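Local coordinates for Aac(6')-Ih protein (Acinetobacter baumannii, PDB 4E8O) that probably transfers the acetyl group of acetyl coenzyme A to the 6'-amino group of aminoglycoside antibiotics, inactivating them, at residues B[36-41]-B[101-106]; B[81-86]-B[93-98]; B[89-94]-B[130-135]. One frame throughout, in Å; residues are numbered along the deposited sequence.

After strand 23-26 the chain enters helix 32-42, where contact 1 begins; it closes when strand 96-104 packs against the helix. Inside that long loop the hairpin of strands 75-84 and 96-104 folds on itself, so contact 2 is nested within contact 1. Contact 3 starts in the hairpin connection, shares T93 and S94 with contact 2, and closes on strand 132-138, beyond helix 113-127; it therefore crosses contact 1. Contacts 2 and 3, with centres about 7 Å apart, meet where A97 probably hydrogen-bonds to E132 and A134. Contact 1 lies on the opposite side of the chain's centre, its own centre about 23 Å from that of contact 2.

Contact 1 (B[36-41]-B[101-106]); sequences LALRCL and GIFVLP
L38 brings helix 32-42 down onto strand 96-104, where its CA lies 7.3 Å from the CA of F103. Its CD2 methyl sits at the rim of the F103 ring, near the ring plane and 3.6 Å from CE2, and the two side chains cross at about a right angle. The same methyl comes within 4.4 Å of L105 CG, just past the end of the strand. R39, next in the helix, points away from the strand and turns its guanidinium to E80 and E53, with which it forms salt bridges. One turn on from L38, L41 approaches F103 differently: its CB stands over a face of the ring, 3.9 Å from F103 CZ, while CD1 reaches to 3.5 Å from that same CZ atom. CD1 also meets L105 CD2 at 4.2 Å. With CG of F103 anti to the backbone N (chi1 170°), the ring projects out of the strand to be gripped by one leucine at its edge and another over its face. The contact is wholly apolar. V104 and I102 instead touch helix 113-127, so strand 96-104 is packed between helices on its two faces. This is the layered alpha/beta arrangement of the GNAT N-acetyltransferase fold, with helix 32-42 covering one face of the central sheet and helix 113-127 the other.

Contact 2 (B[81-86]-B[93-98]); sequences ASIRYE and TSPVAF
The antiparallel hairpin of strands 75-84 and 96-104, at the middle of the GNAT sheet, brings S82 opposite F98 and R84 opposite V96 as hydrogen-bonded pairs. S82 N gives a 2.9 Å bond to F98 O, and F98 N returns one to S82 O. At the next such pair R84 N points almost straight at V96 O (2.8 Å, N-H...O 176°), and V96 N bonds to R84 O. Between them I83 and A97 form a non-hydrogen-bonded pair on the opposite face. Beside the main-chain ladder, the R84 side chain folds back over its strand: a bend at chi2 (-62°) lays the guanidinium over one face of the F98 ring, CZ 4.4 Å from the ring centroid and the two planes 34° apart, a cation-pi contact. NE bonds in the guanidinium plane to S82 OG at 3.0 Å, while NH2 forms a salt bridge with E100, which also hydrogen-bonds S82 OG. Toward the turn, P95, preceded by a cis peptide, sets its CB over a face of the Y85 ring, 3.7 Å from the centroid, in a CH-pi contact. A water donates to R84 O (2.8 Å) and to E86 O and accepts from S94 OG. E86 of the second subunit bonds Y85 N, so this end of the hairpin also faces the dimer partner. With S82, E100 and the F98 face all engaging it, the R84 guanidinium is restricted in rotation, and its positive charge is probably balanced in part by E100.

Contact 3 (B[89-94]-B[130-135]); sequences NGTQTS and CTEFAS
E132 reaches from the start of strand 132-138 into the 89-94 loop and presents OE1 to two consecutive backbone amides. Q92 N gives the straighter bond, 3.0 Å to E132 OE1 with an N-H...O angle of 160°, meeting the lone pair on the side of the other carboxylate oxygen. T93 N adds a weak bond at 3.2 Å to that same OE1. T93 OG1 lies 2.9 Å from E132 OE1, but its proton may instead go to a nearby water, which accepts from T131 N, so this bond is not settled. The carboxylate gets there because the glutamate chain is extended beyond CG (chi2 -179°). T91 crosses the glutamate obliquely, its CB 3.2 Å from E132 OE1, while T91 CG2 rests 4.0 Å from A134 CB. In the GNAT fold this joins the hairpin connection to strand 132-138, which runs parallel to strand 96-104 and is hydrogen-bonded to it. Farther out, T91 OG1 hydrogen-bonds V88 O within the same connection. K163 of the second subunit hydrogen-bonds G90 O and makes a long, weak ion pair with E132 OE2, and residues E132 to S135 pair antiparallel with a strand of that subunit, carrying the sheet across the interface.

Contact 1 (B[36-41]-B[101-106])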
# COMPACT_ATOMS: atom_id res chain seq x y z
N LEU B 36 13.73 -15.70 -14.25
CA LEU B 36 12.61 -16.60 -13.96
C LEU B 36 12.99 -17.68 -12.96
O LEU B 36 12.24 -17.97 -12.03
CB LEU B 36 12.10 -17.24 -15.26
CG LEU B 36 11.00 -18.29 -15.13
CD1 LEU B 36 9.74 -17.65 -14.60
CD2 LEU B 36 10.72 -18.97 -16.46
N ALA B 37 14.16 -18.28 -13.17
CA ALA B 37 14.64 -19.37 -12.32
C ALA B 37 14.72 -18.98 -10.84
O ALA B 37 14.42 -19.79 -9.97
CB ALA B 37 15.98 -19.88 -12.82
N LEU B 38 15.15 -17.75 -10.57
CA LEU B 38 15.22 -17.25 -9.20
C LEU B 38 13.86 -16.74 -8.73
O LEU B 38 13.49 -16.92 -7.57
CB LEU B 38 16.27 -16.14 -9.08
CG LEU B 38 17.72 -16.57 -9.31
CD1 LEU B 38 18.66 -15.40 -9.16
CD2 LEU B 38 18.09 -17.66 -8.32
N ARG B 39 13.13 -16.09 -9.63
CA ARG B 39 11.82 -15.53 -9.32
C ARG B 39 10.84 -16.61 -8.89
O ARG B 39 9.98 -16.37 -8.04
CB ARG B 39 11.26 -14.79 -10.54
CG ARG B 39 10.28 -13.68 -10.21
CD ARG B 39 9.92 -12.88 -11.46
NE ARG B 39 9.31 -11.60 -11.12
CZ ARG B 39 8.02 -11.31 -11.26
NH1 ARG B 39 7.18 -12.22 -11.72
NH2 ARG B 39 7.57 -10.11 -10.92
N CYS B 40 10.96 -17.80 -9.48
CA CYS B 40 10.04 -18.90 -9.15
C CYS B 40 10.35 -19.51 -7.78
O CYS B 40 9.50 -20.16 -7.18
CB CYS B 40 10.05 -19.97 -10.24
SG CYS B 40 11.46 -21.11 -10.19
N LEU B 41 11.57 -19.29 -7.30
CA LEU B 41 11.94 -19.73 -5.95
C LEU B 41 11.35 -18.77 -4.93
O LEU B 41 10.87 -19.18 -3.87
CB LEU B 41 13.46 -19.77 -5.79
CG LEU B 41 14.27 -20.57 -6.81
CD1 LEU B 41 15.72 -20.58 -6.39
CD2 LEU B 41 13.76 -21.99 -6.94
N GLY B 101 10.71 -7.33 -3.98
CA GLY B 101 11.21 -8.66 -3.73
C GLY B 101 12.72 -8.73 -3.78
O GLY B 101 13.36 -8.06 -4.60
N ILE B 102 13.29 -9.55 -2.90
CA ILE B 102 14.71 -9.81 -2.93
C ILE B 102 14.92 -11.29 -2.64
O ILE B 102 14.21 -11.87 -1.80
CB ILE B 102 15.47 -8.92 -1.92
CG1 ILE B 102 16.98 -9.13 -2.04
CG2 ILE B 102 14.95 -9.14 -0.51
CD1 ILE B 102 17.80 -8.24 -1.13
N PHE B 103 15.86 -11.91 -3.34
CA PHE B 103 16.16 -13.31 -3.09
C PHE B 103 17.62 -13.59 -3.36
O PHE B 103 18.12 -13.29 -4.44
CB PHE B 103 15.30 -14.22 -3.97
CG PHE B 103 15.72 -15.66 -3.93
CD1 PHE B 103 15.37 -16.47 -2.86
CD2 PHE B 103 16.49 -16.20 -4.95
CE1 PHE B 103 15.77 -17.79 -2.81
CE2 PHE B 103 16.89 -17.52 -4.91
CZ PHE B 103 16.53 -18.32 -3.84
N VAL B 104 18.29 -14.16 -2.37
CA VAL B 104 19.67 -14.59 -2.53
C VAL B 104 19.73 -16.08 -2.20
O VAL B 104 19.11 -16.53 -1.24
CB VAL B 104 20.61 -13.84 -1.56
CG1 VAL B 104 22.06 -14.23 -1.80
CG2 VAL B 104 20.44 -12.33 -1.72
N LEU B 105 20.45 -16.85 -3.03
CA LEU B 105 20.69 -18.26 -2.72
C LEU B 105 21.43 -18.36 -1.39
O LEU B 105 22.34 -17.58 -1.13
CB LEU B 105 21.50 -18.92 -3.84
CG LEU B 105 20.75 -19.12 -5.15
CD1 LEU B 105 21.66 -19.66 -6.24
CD2 LEU B 105 19.59 -20.07 -4.92
N PRO B 106 21.02 -19.32 -0.54
CA PRO B 106 21.53 -19.45 0.83
C PRO B 106 23.05 -19.41 0.93
O PRO B 106 23.58 -18.74 1.81
CB PRO B 106 21.02 -20.83 1.26
CG PRO B 106 19.77 -21.01 0.48
CD PRO B 106 20.04 -20.37 -0.86

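Contact 2 (B[81-86]-B[93-98])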
# COMPACT_ATOMS: atom_id res chain seq x y z
N ALA B 81 12.22 -3.63 -7.44
CA ALA B 81 11.78 -2.48 -6.66
C ALA B 81 10.93 -1.59 -7.53
O ALA B 81 10.96 -1.71 -8.76
CB ALA B 81 12.98 -1.72 -6.10
N SER B 82 10.19 -0.69 -6.90
CA SER B 82 9.35 0.25 -7.64
C SER B 82 9.39 1.62 -6.99
O SER B 82 9.82 1.76 -5.84
CB SER B 82 7.91 -0.24 -7.68
OG SER B 82 7.38 -0.38 -6.38
N ILE B 83 8.95 2.63 -7.74
CA ILE B 83 8.69 3.94 -7.17
C ILE B 83 7.18 4.04 -6.98
O ILE B 83 6.42 3.80 -7.91
CB ILE B 83 9.15 5.07 -8.11
CG1 ILE B 83 10.63 4.89 -8.50
CG2 ILE B 83 8.92 6.42 -7.44
CD1 ILE B 83 11.61 4.94 -7.33
N ARG B 84 6.75 4.39 -5.76
CA ARG B 84 5.32 4.46 -5.44
C ARG B 84 4.89 5.89 -5.23
O ARG B 84 5.55 6.64 -4.51
CB ARG B 84 5.03 3.67 -4.15
CG ARG B 84 5.40 2.20 -4.20
CD ARG B 84 4.62 1.46 -5.26
NE ARG B 84 4.70 0.01 -5.08
CZ ARG B 84 3.87 -0.69 -4.32
NH1 ARG B 84 2.89 -0.08 -3.65
NH2 ARG B 84 4.01 -2.00 -4.22
N TYR B 85 3.77 6.28 -5.84
CA TYR B 85 3.27 7.64 -5.72
C TYR B 85 2.04 7.73 -4.83
O TYR B 85 1.60 8.81 -4.46
CB TYR B 85 3.00 8.25 -7.10
CG TYR B 85 4.28 8.60 -7.83
CD1 TYR B 85 4.80 9.89 -7.75
CD2 TYR B 85 4.98 7.65 -8.56
CE1 TYR B 85 5.98 10.22 -8.40
CE2 TYR B 85 6.15 7.98 -9.21
CZ TYR B 85 6.64 9.26 -9.12
OH TYR B 85 7.81 9.58 -9.77
N GLU B 86 1.48 6.57 -4.49
CA GLU B 86 0.36 6.51 -3.56
C GLU B 86 0.89 6.19 -2.17
O GLU B 86 1.98 5.63 -2.03
CB GLU B 86 -0.66 5.48 -4.04
CG GLU B 86 -1.35 5.88 -5.34
CD GLU B 86 -2.25 4.79 -5.88
OE1 GLU B 86 -2.18 3.65 -5.36
OE2 GLU B 86 -3.02 5.06 -6.83
N THR B 93 6.71 10.81 3.26
CA THR B 93 6.99 11.51 2.01
C THR B 93 6.39 10.74 0.85
O THR B 93 5.96 9.59 1.00
CB THR B 93 8.51 11.66 1.77
OG1 THR B 93 9.10 10.37 1.56
CG2 THR B 93 9.18 12.34 2.95
N SER B 94 6.36 11.38 -0.31
CA SER B 94 5.91 10.74 -1.53
C SER B 94 6.50 11.52 -2.69
O SER B 94 6.49 12.75 -2.67
CB SER B 94 4.38 10.73 -1.61
OG SER B 94 3.93 10.18 -2.84
N PRO B 95 7.03 10.81 -3.71
CA PRO B 95 7.05 9.35 -3.82
C PRO B 95 8.08 8.68 -2.92
O PRO B 95 8.89 9.38 -2.29
CB PRO B 95 7.42 9.12 -5.30
CG PRO B 95 8.25 10.31 -5.66
CD PRO B 95 7.67 11.47 -4.87
N VAL B 96 8.03 7.35 -2.82
CA VAL B 96 9.01 6.57 -2.07
C VAL B 96 9.43 5.36 -2.90
O VAL B 96 8.68 4.90 -3.75
CB VAL B 96 8.43 6.06 -0.72
CG1 VAL B 96 8.03 7.21 0.18
CG2 VAL B 96 7.24 5.13 -0.97
N ALA B 97 10.64 4.85 -2.65
CA ALA B 97 11.05 3.60 -3.28
C ALA B 97 10.39 2.47 -2.50
O ALA B 97 10.08 2.64 -1.32
CB ALA B 97 12.55 3.45 -3.25
N PHE B 98 10.16 1.33 -3.14
CA PHE B 98 9.55 0.21 -2.43
C PHE B 98 10.17 -1.10 -2.86
O PHE B 98 10.31 -1.36 -4.06
CB PHE B 98 8.03 0.20 -2.64
CG PHE B 98 7.30 -0.82 -1.81
CD1 PHE B 98 6.77 -0.49 -0.57
CD2 PHE B 98 7.12 -2.12 -2.28
CE1 PHE B 98 6.09 -1.43 0.19
CE2 PHE B 98 6.44 -3.06 -1.53
CZ PHE B 98 5.93 -2.72 -0.29
O HOH W 1 4.16 7.22 -2.18

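Contact 3 (B[89-94]-B[130-135])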
# COMPACT_ATOMS: atom_id res chain seq x y z
N ASN B 89 2.25 2.78 3.82
CA ASN B 89 2.25 2.76 5.28
C ASN B 89 3.64 2.95 5.90
O ASN B 89 4.63 2.36 5.45
CB ASN B 89 1.62 1.46 5.80
CG ASN B 89 0.12 1.42 5.60
OD1 ASN B 89 -0.40 0.57 4.89
ND2 ASN B 89 -0.59 2.35 6.24
N GLY B 90 3.72 3.81 6.92
CA GLY B 90 4.96 4.03 7.64
C GLY B 90 5.81 5.16 7.10
O GLY B 90 6.81 5.53 7.72
N THR B 91 5.43 5.71 5.94
CA THR B 91 6.21 6.76 5.29
C THR B 91 5.62 8.15 5.56
O THR B 91 4.47 8.27 5.99
CB THR B 91 6.31 6.51 3.76
OG1 THR B 91 5.00 6.52 3.17
CG2 THR B 91 6.96 5.17 3.49
N GLN B 92 6.41 9.19 5.32
CA GLN B 92 5.98 10.57 5.55
C GLN B 92 6.24 11.44 4.33
O GLN B 92 6.05 12.65 4.36
CB GLN B 92 6.70 11.18 6.76
CG GLN B 92 6.01 10.92 8.10
CD GLN B 92 6.91 10.19 9.08
OE1 GLN B 92 6.55 9.14 9.60
NE2 GLN B 92 8.09 10.75 9.33
N THR B 93 6.71 10.81 3.26
CA THR B 93 6.99 11.51 2.01
C THR B 93 6.39 10.74 0.85
O THR B 93 5.96 9.59 1.00
CB THR B 93 8.51 11.66 1.77
OG1 THR B 93 9.10 10.37 1.56
CG2 THR B 93 9.18 12.34 2.95
N SER B 94 6.36 11.38 -0.31
CA SER B 94 5.91 10.74 -1.53
C SER B 94 6.50 11.52 -2.69
O SER B 94 6.49 12.75 -2.67
CB SER B 94 4.38 10.73 -1.61
OG SER B 94 3.93 10.18 -2.84
N CYS B 130 13.36 10.56 -4.25
CA CYS B 130 12.90 9.84 -3.07
C CYS B 130 13.91 10.00 -1.93
O CYS B 130 15.12 10.07 -2.16
CB CYS B 130 12.75 8.35 -3.38
SG CYS B 130 11.48 7.95 -4.59
N THR B 131 13.40 10.05 -0.70
CA THR B 131 14.25 10.10 0.48
C THR B 131 13.91 8.94 1.41
O THR B 131 14.56 8.75 2.45
CB THR B 131 14.06 11.41 1.26
OG1 THR B 131 12.72 11.48 1.75
CG2 THR B 131 14.33 12.60 0.36
N GLU B 132 12.88 8.18 1.06
CA GLU B 132 12.48 7.02 1.84
C GLU B 132 12.42 5.76 0.98
O GLU B 132 12.05 5.81 -0.19
CB GLU B 132 11.14 7.28 2.55
CG GLU B 132 11.23 8.26 3.72
CD GLU B 132 9.90 8.47 4.41
OE1 GLU B 132 8.86 8.51 3.71
OE2 GLU B 132 9.87 8.60 5.66
N PHE B 133 12.79 4.63 1.59
CA PHE B 133 12.83 3.33 0.94
C PHE B 133 12.07 2.39 1.87
O PHE B 133 12.52 2.10 2.98
CB PHE B 133 14.29 2.88 0.81
CG PHE B 133 14.50 1.63 -0.02
CD1 PHE B 133 13.44 0.99 -0.65
CD2 PHE B 133 15.77 1.09 -0.17
CE1 PHE B 133 13.64 -0.16 -1.40
CE2 PHE B 133 15.98 -0.06 -0.92
CZ PHE B 133 14.91 -0.68 -1.54
N ALA B 134 10.90 1.95 1.43
CA ALA B 134 10.02 1.14 2.26
C ALA B 134 9.93 -0.28 1.73
O ALA B 134 10.36 -0.56 0.61
CB ALA B 134 8.63 1.76 2.35
N SER B 135 9.35 -1.17 2.53
CA SER B 135 9.19 -2.57 2.17
C SER B 135 8.14 -3.14 3.10
O SER B 135 7.66 -2.43 3.99
CB SER B 135 10.51 -3.32 2.33
OG SER B 135 10.41 -4.67 1.91
O HOH W 2 10.59 9.48 -0.21